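Local coordinates for putative flagellar hook-associated protein (Vibrio parahaemolyticus, PDB 3PWX) that probably serves as a structural component of the bacterial flagellum, as a flagellin-family protein of the hook-associated type, at residues D147-L161 and E175-N189. Sequence-based numbering, arbitrary orientation.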
ATOM      1  N   ASP A 147     -11.797 -17.319   9.399  1.00 60.60           N
ATOM      2  CA  ASP A 147     -12.043 -16.975  10.793  1.00 64.27           C
ATOM      3  C   ASP A 147     -13.468 -16.441  10.984  1.00 65.17           C
ATOM      4  O   ASP A 147     -13.809 -15.323  10.585  1.00 65.23           O
ATOM      5  CB  ASP A 147     -10.973 -15.977  11.291  1.00 64.55           C
ATOM      6  CG  ASP A 147     -11.363 -15.263  12.590  1.00 70.02           C
ATOM      7  OD1 ASP A 147     -12.552 -14.959  12.802  1.00 75.17           O
ATOM      8  OD2 ASP A 147     -10.469 -14.935  13.397  1.00 75.72           O
ATOM      9  N   ILE A 148     -14.292 -17.268  11.604  1.00 67.32           N
ATOM     10  CA  ILE A 148     -15.635 -16.867  12.010  1.00 69.10           C
ATOM     11  C   ILE A 148     -15.722 -16.790  13.530  1.00 71.65           C
ATOM     12  O   ILE A 148     -16.810 -16.825  14.101  1.00 72.09           O
ATOM     13  CB  ILE A 148     -16.732 -17.783  11.400  1.00 68.08           C
ATOM     14  CG1 ILE A 148     -16.305 -19.251  11.476  1.00 69.02           C
ATOM     15  CG2 ILE A 148     -16.932 -17.433   9.964  1.00 65.91           C
ATOM     16  CD1 ILE A 148     -17.440 -20.267  11.307  1.00 64.97           C
ATOM     17  N   GLY A 149     -14.564 -16.657  14.170  1.00 73.69           N
ATOM     18  CA  GLY A 149     -14.458 -16.711  15.623  1.00 77.63           C
ATOM     19  C   GLY A 149     -14.183 -18.148  16.011  1.00 80.42           C
ATOM     20  O   GLY A 149     -14.004 -18.999  15.126  1.00 80.07           O
ATOM     21  N   GLY A 150     -14.142 -18.425  17.320  1.00 83.23           N
ATOM     22  CA  GLY A 150     -13.944 -19.782  17.824  1.00 85.19           C
ATOM     23  C   GLY A 150     -12.551 -20.276  17.470  1.00 86.16           C
ATOM     24  O   GLY A 150     -11.898 -20.968  18.252  1.00 86.92           O
ATOM     25  N   GLY A 151     -12.094 -19.844  16.287  1.00 85.94           N
ATOM     26  CA  GLY A 151     -11.032 -20.486  15.514  1.00 85.42           C
ATOM     27  C   GLY A 151     -11.642 -21.552  14.616  1.00 84.55           C
ATOM     28  O   GLY A 151     -10.938 -22.079  13.739  1.00 84.23           O
ATOM     29  N   LYS A 152     -12.952 -21.799  14.825  1.00 83.43           N
ATOM     30  CA  LYS A 152     -13.680 -23.030  14.469  1.00 83.15           C
ATOM     31  C   LYS A 152     -14.429 -22.958  13.119  1.00 80.47           C
ATOM     32  O   LYS A 152     -15.662 -22.800  13.083  1.00 81.20           O
ATOM     33  CB  LYS A 152     -14.712 -23.347  15.578  1.00 84.73           C
ATOM     34  CG  LYS A 152     -15.535 -22.093  16.013  1.00 85.73           C
ATOM     35  CD  LYS A 152     -16.782 -22.452  16.801  1.00 87.67           C
ATOM     36  CE  LYS A 152     -16.452 -22.857  18.258  1.00 90.30           C
ATOM     37  NZ  LYS A 152     -17.590 -23.617  18.932  1.00 87.04           N
ATOM     38  N   ASN A 153     -13.687 -23.137  12.027  1.00 76.30           N
ATOM     39  CA  ASN A 153     -14.160 -22.860  10.680  1.00 70.54           C
ATOM     40  C   ASN A 153     -15.332 -23.700  10.188  1.00 68.31           C
ATOM     41  O   ASN A 153     -15.826 -24.561  10.878  1.00 68.74           O
ATOM     42  CB  ASN A 153     -12.996 -22.963   9.719  1.00 69.94           C
ATOM     43  CG  ASN A 153     -12.476 -24.335   9.616  1.00 68.52           C
ATOM     44  OD1 ASN A 153     -13.176 -25.224   9.159  1.00 70.68           O
ATOM     45  ND2 ASN A 153     -11.243 -24.544  10.046  1.00 67.56           N
ATOM     46  N   VAL A 154     -15.757 -23.415   8.968  1.00 64.58           N
ATOM     47  CA  VAL A 154     -16.917 -24.010   8.380  1.00 61.96           C
ATOM     48  C   VAL A 154     -16.676 -25.436   7.976  1.00 62.33           C
ATOM     49  O   VAL A 154     -17.619 -26.232   7.921  1.00 62.21           O
ATOM     50  CB  VAL A 154     -17.426 -23.204   7.141  1.00 61.57           C
ATOM     51  CG1 VAL A 154     -16.457 -23.324   5.974  1.00 59.76           C
ATOM     52  CG2 VAL A 154     -18.833 -23.674   6.715  1.00 59.24           C
ATOM     53  N   LEU A 155     -15.438 -25.778   7.668  1.00 61.12           N
ATOM     54  CA  LEU A 155     -15.192 -27.139   7.206  1.00 61.95           C
ATOM     55  C   LEU A 155     -15.273 -28.136   8.348  1.00 62.21           C
ATOM     56  O   LEU A 155     -15.694 -29.265   8.173  1.00 63.89           O
ATOM     57  CB  LEU A 155     -13.879 -27.233   6.445  1.00 61.45           C
ATOM     58  CG  LEU A 155     -13.850 -26.436   5.130  1.00 63.16           C
ATOM     59  CD1 LEU A 155     -12.538 -26.664   4.366  1.00 67.30           C
ATOM     60  CD2 LEU A 155     -15.026 -26.715   4.201  1.00 61.90           C
ATOM     61  N   ASN A 156     -14.898 -27.699   9.539  1.00 61.55           N
ATOM     62  CA  ASN A 156     -15.119 -28.529  10.702  1.00 61.78           C
ATOM     63  C   ASN A 156     -16.600 -28.623  11.051  1.00 61.70           C
ATOM     64  O   ASN A 156     -17.064 -29.678  11.440  1.00 62.24           O
ATOM     65  CB  ASN A 156     -14.253 -28.044  11.852  1.00 61.43           C
ATOM     66  CG  ASN A 156     -12.777 -28.358  11.591  1.00 63.31           C
ATOM     67  OD1 ASN A 156     -12.497 -29.354  10.919  1.00 64.98           O
ATOM     68  ND2 ASN A 156     -11.839 -27.503  12.060  1.00 57.36           N
ATOM     69  N   GLN A 157     -17.350 -27.534  10.856  1.00 59.99           N
ATOM     70  CA  GLN A 157     -18.702 -27.517  11.273  1.00 60.17           C
ATOM     71  C   GLN A 157     -19.496 -28.394  10.315  1.00 61.21           C
ATOM     72  O   GLN A 157     -20.455 -29.051  10.721  1.00 61.17           O
ATOM     73  CB  GLN A 157     -19.233 -26.102  11.271  1.00 60.19           C
ATOM     74  CG  GLN A 157     -20.756 -25.989  11.569  1.00 61.34           C
ATOM     75  CD  GLN A 157     -21.068 -26.532  12.938  1.00 64.99           C
ATOM     76  OE1 GLN A 157     -20.376 -26.198  13.906  1.00 69.71           O
ATOM     77  NE2 GLN A 157     -22.100 -27.364  13.039  1.00 63.78           N
ATOM     78  N   ILE A 158     -19.078 -28.424   9.049  1.00 61.20           N
ATOM     79  CA  ILE A 158     -19.805 -29.196   8.051  1.00 62.69           C
ATOM     80  C   ILE A 158     -19.624 -30.700   8.386  1.00 64.80           C
ATOM     81  O   ILE A 158     -20.557 -31.501   8.172  1.00 64.10           O
ATOM     82  CB  ILE A 158     -19.453 -28.824   6.560  1.00 61.51           C
ATOM     83  CG1 ILE A 158     -20.502 -29.375   5.582  1.00 64.63           C
ATOM     84  CG2 ILE A 158     -18.131 -29.430   6.147  1.00 62.51           C
ATOM     85  CD1 ILE A 158     -22.078 -29.089   5.927  1.00 64.46           C
ATOM     86  N   ASP A 159     -18.443 -31.039   8.937  1.00 64.54           N
ATOM     87  CA  ASP A 159     -18.150 -32.433   9.348  1.00 66.60           C
ATOM     88  C   ASP A 159     -18.949 -32.851  10.577  1.00 66.23           C
ATOM     89  O   ASP A 159     -19.428 -33.977  10.637  1.00 67.19           O
ATOM     90  CB  ASP A 159     -16.621 -32.688   9.534  1.00 67.16           C
ATOM     91  CG  ASP A 159     -15.920 -33.067   8.208  1.00 70.20           C
ATOM     92  OD1 ASP A 159     -16.618 -33.260   7.174  1.00 74.97           O
ATOM     93  OD2 ASP A 159     -14.684 -33.188   8.180  1.00 71.87           O
ATOM     94  N   ALA A 160     -19.105 -31.939  11.542  1.00 64.97           N
ATOM     95  CA  ALA A 160     -20.048 -32.155  12.657  1.00 65.06           C
ATOM     96  C   ALA A 160     -21.528 -32.386  12.175  1.00 65.37           C
ATOM     97  O   ALA A 160     -22.320 -33.109  12.806  1.00 65.13           O
ATOM     98  CB  ALA A 160     -19.974 -31.019  13.668  1.00 62.55           C
ATOM     99  N   LEU A 161     -21.879 -31.752  11.062  1.00 64.60           N
ATOM    100  CA  LEU A 161     -23.196 -31.916  10.521  1.00 65.90           C
ATOM    101  C   LEU A 161     -23.305 -33.279   9.835  1.00 67.66           C
ATOM    102  O   LEU A 161     -24.260 -33.975  10.050  1.00 69.67           O
ATOM    103  CB  LEU A 161     -23.601 -30.747   9.603  1.00 64.84           C
ATOM    104  CG  LEU A 161     -25.007 -31.067   9.047  1.00 65.72           C
ATOM    105  CD1 LEU A 161     -26.089 -30.845  10.107  1.00 67.55           C
ATOM    106  CD2 LEU A 161     -25.333 -30.344   7.785  1.00 62.70           C
ATOM    107  N   GLU A 175     -27.038 -28.660  15.383  1.00 70.52           N
ATOM    108  CA  GLU A 175     -25.910 -28.710  14.439  1.00 68.87           C
ATOM    109  C   GLU A 175     -26.316 -28.107  13.120  1.00 68.45           C
ATOM    110  O   GLU A 175     -25.543 -27.318  12.531  1.00 66.81           O
ATOM    111  CB  GLU A 175     -25.423 -30.129  14.175  1.00 69.27           C
ATOM    112  CG  GLU A 175     -24.646 -30.725  15.319  1.00 71.29           C
ATOM    113  CD  GLU A 175     -23.245 -30.166  15.478  1.00 72.01           C
ATOM    114  OE1 GLU A 175     -22.936 -29.064  14.986  1.00 71.09           O
ATOM    115  OE2 GLU A 175     -22.434 -30.840  16.143  1.00 76.21           O
ATOM    116  N   VAL A 176     -27.517 -28.481  12.650  1.00 68.77           N
ATOM    117  CA  VAL A 176     -28.097 -27.833  11.468  1.00 67.89           C
ATOM    118  C   VAL A 176     -27.977 -26.295  11.572  1.00 67.53           C
ATOM    119  O   VAL A 176     -27.419 -25.661  10.676  1.00 66.90           O
ATOM    120  CB  VAL A 176     -29.560 -28.325  11.198  1.00 69.31           C
ATOM    121  CG1 VAL A 176     -30.369 -27.386  10.251  1.00 65.12           C
ATOM    122  CG2 VAL A 176     -29.528 -29.774  10.686  1.00 69.24           C
ATOM    123  N   ASP A 177     -28.489 -25.715  12.661  1.00 68.58           N
ATOM    124  CA  ASP A 177     -28.439 -24.269  12.887  1.00 68.79           C
ATOM    125  C   ASP A 177     -26.985 -23.763  13.066  1.00 66.94           C
ATOM    126  O   ASP A 177     -26.659 -22.686  12.616  1.00 67.03           O
ATOM    127  CB  ASP A 177     -29.350 -23.844  14.053  1.00 70.10           C
ATOM    128  CG  ASP A 177     -30.831 -23.942  13.710  1.00 75.26           C
ATOM    129  OD1 ASP A 177     -31.294 -23.237  12.744  1.00 78.69           O
ATOM    130  OD2 ASP A 177     -31.556 -24.700  14.416  1.00 78.80           O
ATOM    131  N   ALA A 178     -26.100 -24.539  13.668  1.00 65.52           N
ATOM    132  CA  ALA A 178     -24.698 -24.084  13.721  1.00 64.32           C
ATOM    133  C   ALA A 178     -24.088 -24.092  12.328  1.00 62.93           C
ATOM    134  O   ALA A 178     -23.349 -23.172  11.955  1.00 61.36           O
ATOM    135  CB  ALA A 178     -23.865 -24.891  14.704  1.00 62.98           C
ATOM    136  N   SER A 179     -24.490 -25.091  11.541  1.00 63.35           N
ATOM    137  CA  SER A 179     -24.011 -25.247  10.169  1.00 63.21           C
ATOM    138  C   SER A 179     -24.474 -24.129   9.208  1.00 62.42           C
ATOM    139  O   SER A 179     -23.690 -23.666   8.373  1.00 60.86           O
ATOM    140  CB  SER A 179     -24.398 -26.608   9.623  1.00 63.43           C
ATOM    141  OG  SER A 179     -23.999 -27.619  10.524  1.00 66.63           O
ATOM    142  N   LEU A 180     -25.734 -23.694   9.316  1.00 63.05           N
ATOM    143  CA  LEU A 180     -26.183 -22.554   8.489  1.00 62.47           C
ATOM    144  C   LEU A 180     -25.535 -21.255   8.930  1.00 61.79           C
ATOM    145  O   LEU A 180     -25.089 -20.470   8.094  1.00 62.79           O
ATOM    146  CB  LEU A 180     -27.686 -22.450   8.447  1.00 62.98           C
ATOM    147  CG  LEU A 180     -28.407 -23.630   7.779  1.00 64.53           C
ATOM    148  CD1 LEU A 180     -29.916 -23.599   8.128  1.00 65.45           C
ATOM    149  CD2 LEU A 180     -28.189 -23.702   6.255  1.00 61.23           C
ATOM    150  N   ASN A 181     -25.428 -21.052  10.242  1.00 61.43           N
ATOM    151  CA  ASN A 181     -24.721 -19.901  10.799  1.00 60.33           C
ATOM    152  C   ASN A 181     -23.222 -19.824  10.412  1.00 58.60           C
ATOM    153  O   ASN A 181     -22.700 -18.725  10.170  1.00 58.35           O
ATOM    154  CB  ASN A 181     -24.910 -19.809  12.320  1.00 61.20           C
ATOM    155  CG  ASN A 181     -26.373 -19.644  12.725  1.00 62.63           C
ATOM    156  OD1 ASN A 181     -27.188 -19.157  11.956  1.00 65.89           O
ATOM    157  ND2 ASN A 181     -26.698 -20.046  13.937  1.00 63.54           N
ATOM    158  N   ALA A 182     -22.549 -20.968  10.334  1.00 56.68           N
ATOM    159  CA  ALA A 182     -21.157 -20.992   9.944  1.00 55.03           C
ATOM    160  C   ALA A 182     -21.028 -20.732   8.462  1.00 54.74           C
ATOM    161  O   ALA A 182     -20.085 -19.974   8.015  1.00 55.23           O
ATOM    162  CB  ALA A 182     -20.505 -22.281  10.323  1.00 55.09           C
ATOM    163  N   ILE A 183     -21.954 -21.290   7.689  1.00 55.08           N
ATOM    164  CA  ILE A 183     -22.004 -20.988   6.259  1.00 55.04           C
ATOM    165  C   ILE A 183     -22.329 -19.530   6.013  1.00 55.01           C
ATOM    166  O   ILE A 183     -21.559 -18.868   5.341  1.00 54.64           O
ATOM    167  CB  ILE A 183     -22.990 -21.862   5.472  1.00 55.67           C
ATOM    168  CG1 ILE A 183     -22.564 -23.335   5.547  1.00 55.86           C
ATOM    169  CG2 ILE A 183     -23.031 -21.341   4.019  1.00 55.77           C
ATOM    170  CD1 ILE A 183     -23.551 -24.348   5.009  1.00 57.07           C
ATOM    171  N   ASP A 184     -23.430 -19.011   6.570  1.00 55.51           N
ATOM    172  CA  ASP A 184     -23.695 -17.549   6.452  1.00 56.00           C
ATOM    173  C   ASP A 184     -22.497 -16.667   6.796  1.00 55.17           C
ATOM    174  O   ASP A 184     -22.255 -15.693   6.086  1.00 55.13           O
ATOM    175  CB  ASP A 184     -24.948 -17.083   7.204  1.00 57.28           C
ATOM    176  CG  ASP A 184     -26.190 -17.708   6.645  1.00 63.69           C
ATOM    177  OD1 ASP A 184     -26.089 -18.308   5.543  1.00 67.45           O
ATOM    178  OD2 ASP A 184     -27.264 -17.624   7.285  1.00 69.15           O
ATOM    179  N   ASP A 185     -21.739 -17.013   7.843  1.00 54.91           N
ATOM    180  CA  ASP A 185     -20.609 -16.155   8.268  1.00 54.61           C
ATOM    181  C   ASP A 185     -19.454 -16.218   7.280  1.00 53.99           C
ATOM    182  O   ASP A 185     -18.857 -15.177   6.900  1.00 53.84           O
ATOM    183  CB  ASP A 185     -20.101 -16.535   9.657  1.00 54.70           C
ATOM    184  CG  ASP A 185     -21.103 -16.216  10.734  1.00 59.99           C
ATOM    185  OD1 ASP A 185     -21.976 -15.338  10.457  1.00 64.08           O
ATOM    186  OD2 ASP A 185     -21.025 -16.836  11.831  1.00 62.25           O
ATOM    187  N   THR A 186     -19.151 -17.431   6.837  1.00 53.76           N
ATOM    188  CA  THR A 186     -18.069 -17.573   5.895  1.00 53.33           C
ATOM    189  C   THR A 186     -18.443 -16.826   4.615  1.00 53.37           C
ATOM    190  O   THR A 186     -17.650 -16.043   4.059  1.00 53.09           O
ATOM    191  CB  THR A 186     -17.646 -19.041   5.710  1.00 53.32           C
ATOM    192  OG1 THR A 186     -17.346 -19.563   6.990  1.00 53.42           O
ATOM    193  CG2 THR A 186     -16.374 -19.164   4.908  1.00 53.01           C
HETATM  194  N   MSE A 187     -19.666 -16.991   4.196  1.00 53.82           N
HETATM  195  CA  MSE A 187     -20.110 -16.337   2.988  1.00 54.07           C
HETATM  196  C   MSE A 187     -19.945 -14.819   3.059  1.00 54.08           C
HETATM  197  O   MSE A 187     -19.420 -14.202   2.116  1.00 53.96           O
HETATM  198  CB  MSE A 187     -21.559 -16.719   2.690  1.00 54.78           C
HETATM  199  CG  MSE A 187     -22.090 -15.999   1.474  1.00 61.17           C
HETATM  200 SE   MSE A 187     -21.470 -16.799  -0.205  1.00 73.02          SE
HETATM  201  CE  MSE A 187     -22.794 -18.339  -0.177  1.00 67.30           C
ATOM    202  N   ALA A 188     -20.360 -14.218   4.169  1.00 54.35           N
ATOM    203  CA  ALA A 188     -20.101 -12.790   4.413  1.00 54.54           C
ATOM    204  C   ALA A 188     -18.591 -12.417   4.279  1.00 53.93           C
ATOM    205  O   ALA A 188     -18.190 -11.365   3.699  1.00 53.99           O
ATOM    206  CB  ALA A 188     -20.626 -12.398   5.776  1.00 55.04           C
ATOM    207  N   ASN A 189     -17.749 -13.287   4.798  1.00 53.46           N
ATOM    208  CA  ASN A 189     -16.316 -13.000   4.731  1.00 53.03           C
ATOM    209  C   ASN A 189     -15.830 -13.126   3.273  1.00 52.71           C
ATOM    210  O   ASN A 189     -15.071 -12.287   2.777  1.00 52.58           O
ATOM    211  CB  ASN A 189     -15.545 -13.968   5.642  1.00 52.80           C
ATOM    212  CG  ASN A 189     -15.665 -13.631   7.120  1.00 53.20           C
ATOM    213  OD1 ASN A 189     -16.198 -12.623   7.486  1.00 53.67           O
ATOM    214  ND2 ASN A 189     -15.140 -14.485   7.964  1.00 53.19           N
TER
HETATM  215  O   HOH W   1     -15.246 -20.483   8.281  1.00 53.44           O
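Gln157 reaches across to helix 172-223 as a knob in the hole formed by Glu175, Ala178, Ser179 and Ala182. Its NE2 makes two hydrogen bonds close to its own amide plane: one to Glu175 OE1 (2.7 Å), entered nearly along the C-O axis, the other to Ser179 OG (3.2 Å), almost straight at 165°. Ser179 OG in turn donates to Glu175 O one turn back, which fixes the hydroxyl as acceptor for the amide. With CG anti to the backbone N (chi1 174°) and a bend at chi2, the Gln157 chain runs over Ser179 CA before its amide turns to Glu175.

The two helices form an antiparallel hairpin: the axes of segments 154-161 and 175-189 approach to 9.1 Å, their N-to-C directions 157° apart. Leu161 and Leu180 pack on helix 7-61, and Leu155 and Ile158 on helix 71-89, so the hairpin is part of a helical bundle. Asn153 N-caps the shorter helix, its OD1 accepting from Asn156 N.

Apolar contacts flank the glutamine. Leu161 CD1 meets Val176 CG2 at 3.6 Å, while Val154 CG2 lies against Ile183 CG1 (3.9 Å). In the preceding loop, Ile148 sets CD1 on Ala182 CB and CG2 against Asp185 CB (3.3 Å).

A water whose O lies 2.6 Å from Thr186 OG1 also accepts a weak hydrogen bond from Val154 N. Asn189 ND2, bonded to Ile145 O, adds a weak bond to Asp147 O.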